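Long-range contact in cytochrome P450 RhF (Acinetobacter radioresistens, PDB 6RO8), which is the heme domain of a self-sufficient bacterial cytochrome P450 and probably acts as a heme-dependent monooxygenase, inserting oxygen into organic substrates: residues Ala319-Val324 against Lys340-Ser345. Numbering follows the deposited sequence.
Sequences AWRRQV and KLFLVS. With HEM (protoporphyrin IX containing Fe), chain B; HIS (histidine), chain C.
Trp320 and Leu343 pair through both backbone N-H and C=O groups, as do Arg322 and Leu341, making strands 320-324 and 340-343 antiparallel neighbours. On the face of Trp320, Arg322, Leu341 and Leu343, CG of Arg322 packs on CD1 of Leu343 (3.9 Å). The arginine chain then bends at chi2 (-56°), turning away from strand 340-343 toward the heme. There Arg322 NH2 donates a nearly straight hydrogen bond to heme propionate O1A (2.9 Å), in the guanidinium plane, while NH1 holds Arg321 O, two bonds that probably hold the guanidinium's rotation. Heme methyl CMA lies over one face of the Trp320 ring, which also lies beside the bound histidine, so Trp320 lines both ligand pockets. The other face, also buried, carries Arg321 alongside Phe342, guanidinium and ring planes 19° apart; Glu89 O and Tyr63 OH bind the arginine's NH1. The solvent side is at Gln323 and Lys340, both partly exposed, where Lys340 NZ donates a hydrogen bond to Gln323 OE1 (2.9 Å) from above the carbonyl plane and also forms a salt bridge with Glu89. Within the mixed P450 sheet the pair lies between strands 63-66 and 82-83, with helix 69-77 against Arg322 and Leu343.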
# COMPACT_ATOMS: atom_id res chain seq x y z
N ALA A 319 -7.73 -0.74 2.53
CA ALA A 319 -8.15 -0.93 3.92
C ALA A 319 -6.92 -1.00 4.81
O ALA A 319 -5.99 -1.76 4.51
CB ALA A 319 -8.98 -2.20 4.08
N TRP A 320 -6.91 -0.23 5.89
CA TRP A 320 -5.85 -0.27 6.88
C TRP A 320 -6.47 -0.56 8.25
O TRP A 320 -7.70 -0.61 8.40
CB TRP A 320 -5.05 1.04 6.86
CG TRP A 320 -3.59 0.88 7.17
CD1 TRP A 320 -2.89 1.50 8.17
CD2 TRP A 320 -2.64 0.04 6.49
NE1 TRP A 320 -1.57 1.10 8.17
CE2 TRP A 320 -1.39 0.21 7.14
CE3 TRP A 320 -2.72 -0.84 5.40
CZ2 TRP A 320 -0.23 -0.46 6.73
CZ3 TRP A 320 -1.57 -1.52 5.01
CH2 TRP A 320 -0.34 -1.32 5.67
N ARG A 321 -5.64 -0.78 9.26
CA ARG A 321 -6.14 -1.37 10.50
C ARG A 321 -5.72 -0.56 11.73
O ARG A 321 -4.67 0.09 11.77
CB ARG A 321 -5.65 -2.80 10.65
CG ARG A 321 -6.20 -3.75 9.59
CD ARG A 321 -5.66 -5.16 9.84
NE ARG A 321 -4.28 -5.28 9.42
CZ ARG A 321 -3.49 -6.32 9.69
NH1 ARG A 321 -3.95 -7.36 10.43
NH2 ARG A 321 -2.24 -6.31 9.22
N ARG A 322 -6.57 -0.62 12.75
CA ARG A 322 -6.30 -0.01 14.04
C ARG A 322 -6.73 -0.97 15.13
O ARG A 322 -7.56 -1.86 14.91
CB ARG A 322 -7.04 1.34 14.20
CG ARG A 322 -6.43 2.48 13.42
CD ARG A 322 -4.97 2.64 13.79
NE ARG A 322 -4.37 3.84 13.21
CZ ARG A 322 -3.52 3.84 12.18
NH1 ARG A 322 -3.17 2.70 11.61
NH2 ARG A 322 -3.01 4.98 11.74
N GLN A 323 -6.14 -0.81 16.31
CA GLN A 323 -6.57 -1.56 17.49
C GLN A 323 -6.94 -0.59 18.59
O GLN A 323 -6.26 0.42 18.79
CB GLN A 323 -5.49 -2.51 18.01
CG GLN A 323 -6.10 -3.60 18.88
CD GLN A 323 -5.13 -4.69 19.26
OE1 GLN A 323 -4.67 -5.45 18.41
NE2 GLN A 323 -4.81 -4.78 20.54
N VAL A 324 -8.01 -0.90 19.29
CA VAL A 324 -8.56 -0.02 20.32
C VAL A 324 -7.88 -0.31 21.65
O VAL A 324 -7.76 -1.48 22.07
CB VAL A 324 -10.09 -0.18 20.40
CG1 VAL A 324 -10.68 0.65 21.52
CG2 VAL A 324 -10.72 0.18 19.05
N LYS A 340 -10.45 -4.80 17.20
CA LYS A 340 -9.70 -4.52 15.98
C LYS A 340 -10.61 -3.88 14.95
O LYS A 340 -11.76 -4.31 14.77
CB LYS A 340 -9.07 -5.80 15.44
CG LYS A 340 -8.07 -6.41 16.43
CD LYS A 340 -7.53 -7.73 15.96
CE LYS A 340 -6.93 -8.52 17.12
NZ LYS A 340 -5.56 -8.08 17.45
N LEU A 341 -10.10 -2.86 14.27
CA LEU A 341 -10.86 -2.07 13.31
C LEU A 341 -10.22 -2.15 11.93
O LEU A 341 -9.00 -2.00 11.79
CB LEU A 341 -10.94 -0.60 13.75
CG LEU A 341 -11.17 -0.32 15.24
CD1 LEU A 341 -11.34 1.19 15.45
CD2 LEU A 341 -12.40 -1.04 15.72
N PHE A 342 -11.05 -2.37 10.91
CA PHE A 342 -10.67 -2.14 9.52
C PHE A 342 -11.15 -0.76 9.11
O PHE A 342 -12.35 -0.47 9.13
CB PHE A 342 -11.27 -3.20 8.59
CG PHE A 342 -10.31 -4.29 8.25
CD1 PHE A 342 -9.13 -4.00 7.59
CD2 PHE A 342 -10.57 -5.60 8.61
CE1 PHE A 342 -8.22 -5.01 7.30
CE2 PHE A 342 -9.68 -6.60 8.33
CZ PHE A 342 -8.50 -6.31 7.67
N LEU A 343 -10.21 0.11 8.78
CA LEU A 343 -10.52 1.43 8.22
C LEU A 343 -10.54 1.27 6.70
O LEU A 343 -9.47 1.26 6.08
CB LEU A 343 -9.47 2.45 8.64
CG LEU A 343 -9.51 3.04 10.06
CD1 LEU A 343 -9.50 1.98 11.14
CD2 LEU A 343 -8.37 4.04 10.25
N VAL A 344 -11.72 1.14 6.09
CA VAL A 344 -11.78 0.80 4.66
C VAL A 344 -11.68 2.10 3.87
O VAL A 344 -12.68 2.70 3.47
CB VAL A 344 -13.02 -0.00 4.31
CG1 VAL A 344 -12.95 -0.41 2.84
CG2 VAL A 344 -13.09 -1.21 5.16
N SER A 345 -10.43 2.51 3.59
CA SER A 345 -10.19 3.81 2.95
C SER A 345 -10.73 3.87 1.52
O SER A 345 -11.14 4.95 1.07
CB SER A 345 -8.70 4.13 2.97
OG SER A 345 -7.95 2.97 2.72
CHA HEM B . 2.60 4.82 5.92
CHB HEM B . 0.12 3.99 1.82
CHC HEM B . 4.20 4.31 -0.83
CHD HEM B . 6.68 4.66 3.33
C1A HEM B . 1.56 4.55 5.05
C2A HEM B . 0.17 4.33 5.40
C3A HEM B . -0.51 4.10 4.27
C4A HEM B . 0.42 4.16 3.16
CMA HEM B . -2.02 3.82 4.20
CAA HEM B . -0.44 4.36 6.82
CBA HEM B . -1.06 5.73 7.00
CGA HEM B . -1.62 5.91 8.39
O1A HEM B . -1.55 4.95 9.20
O2A HEM B . -2.12 7.02 8.67
C1B HEM B . 0.98 4.09 0.75
C2B HEM B . 0.59 4.13 -0.65
C3B HEM B . 1.72 4.21 -1.39
C4B HEM B . 2.86 4.23 -0.48
CMB HEM B . -0.88 4.08 -1.13
CAB HEM B . 1.90 4.30 -2.92
CBB HEM B . 0.93 4.52 -3.80
C1C HEM B . 5.24 4.43 0.06
C2C HEM B . 6.66 4.52 -0.23
C3C HEM B . 7.32 4.62 0.94
C4C HEM B . 6.35 4.60 2.00
CMC HEM B . 7.24 4.51 -1.66
CAC HEM B . 8.84 4.75 1.27
CBC HEM B . 9.78 4.74 0.33
C1D HEM B . 5.81 4.71 4.39
C2D HEM B . 6.19 4.80 5.79
C3D HEM B . 5.07 4.85 6.50
C4D HEM B . 3.94 4.80 5.59
CMD HEM B . 7.62 4.82 6.36
CAD HEM B . 5.04 4.93 8.05
CBD HEM B . 5.09 6.36 8.55
CGD HEM B . 4.59 6.40 9.98
O1D HEM B . 4.24 5.33 10.51
O2D HEM B . 4.51 7.50 10.59
NA HEM B . 1.67 4.42 3.69
NB HEM B . 2.36 4.15 0.81
NC HEM B . 5.10 4.48 1.44
ND HEM B . 4.43 4.71 4.31
FE HEM B . 3.42 4.45 2.54
N HIS C . 3.01 -1.89 3.39
CA HIS C . 2.19 -0.72 3.12
C HIS C . 2.69 0.03 1.89
O HIS C . 2.18 1.12 1.59
CB HIS C . 2.17 0.21 4.34
CG HIS C . 3.50 0.35 5.02
ND1 HIS C . 4.07 1.57 5.29
CD2 HIS C . 4.37 -0.59 5.47
CE1 HIS C . 5.23 1.38 5.89
NE2 HIS C . 5.44 0.08 6.02
OXT HIS C . 3.60 -0.43 1.20
O HOH W 1 3.62 2.19 2.94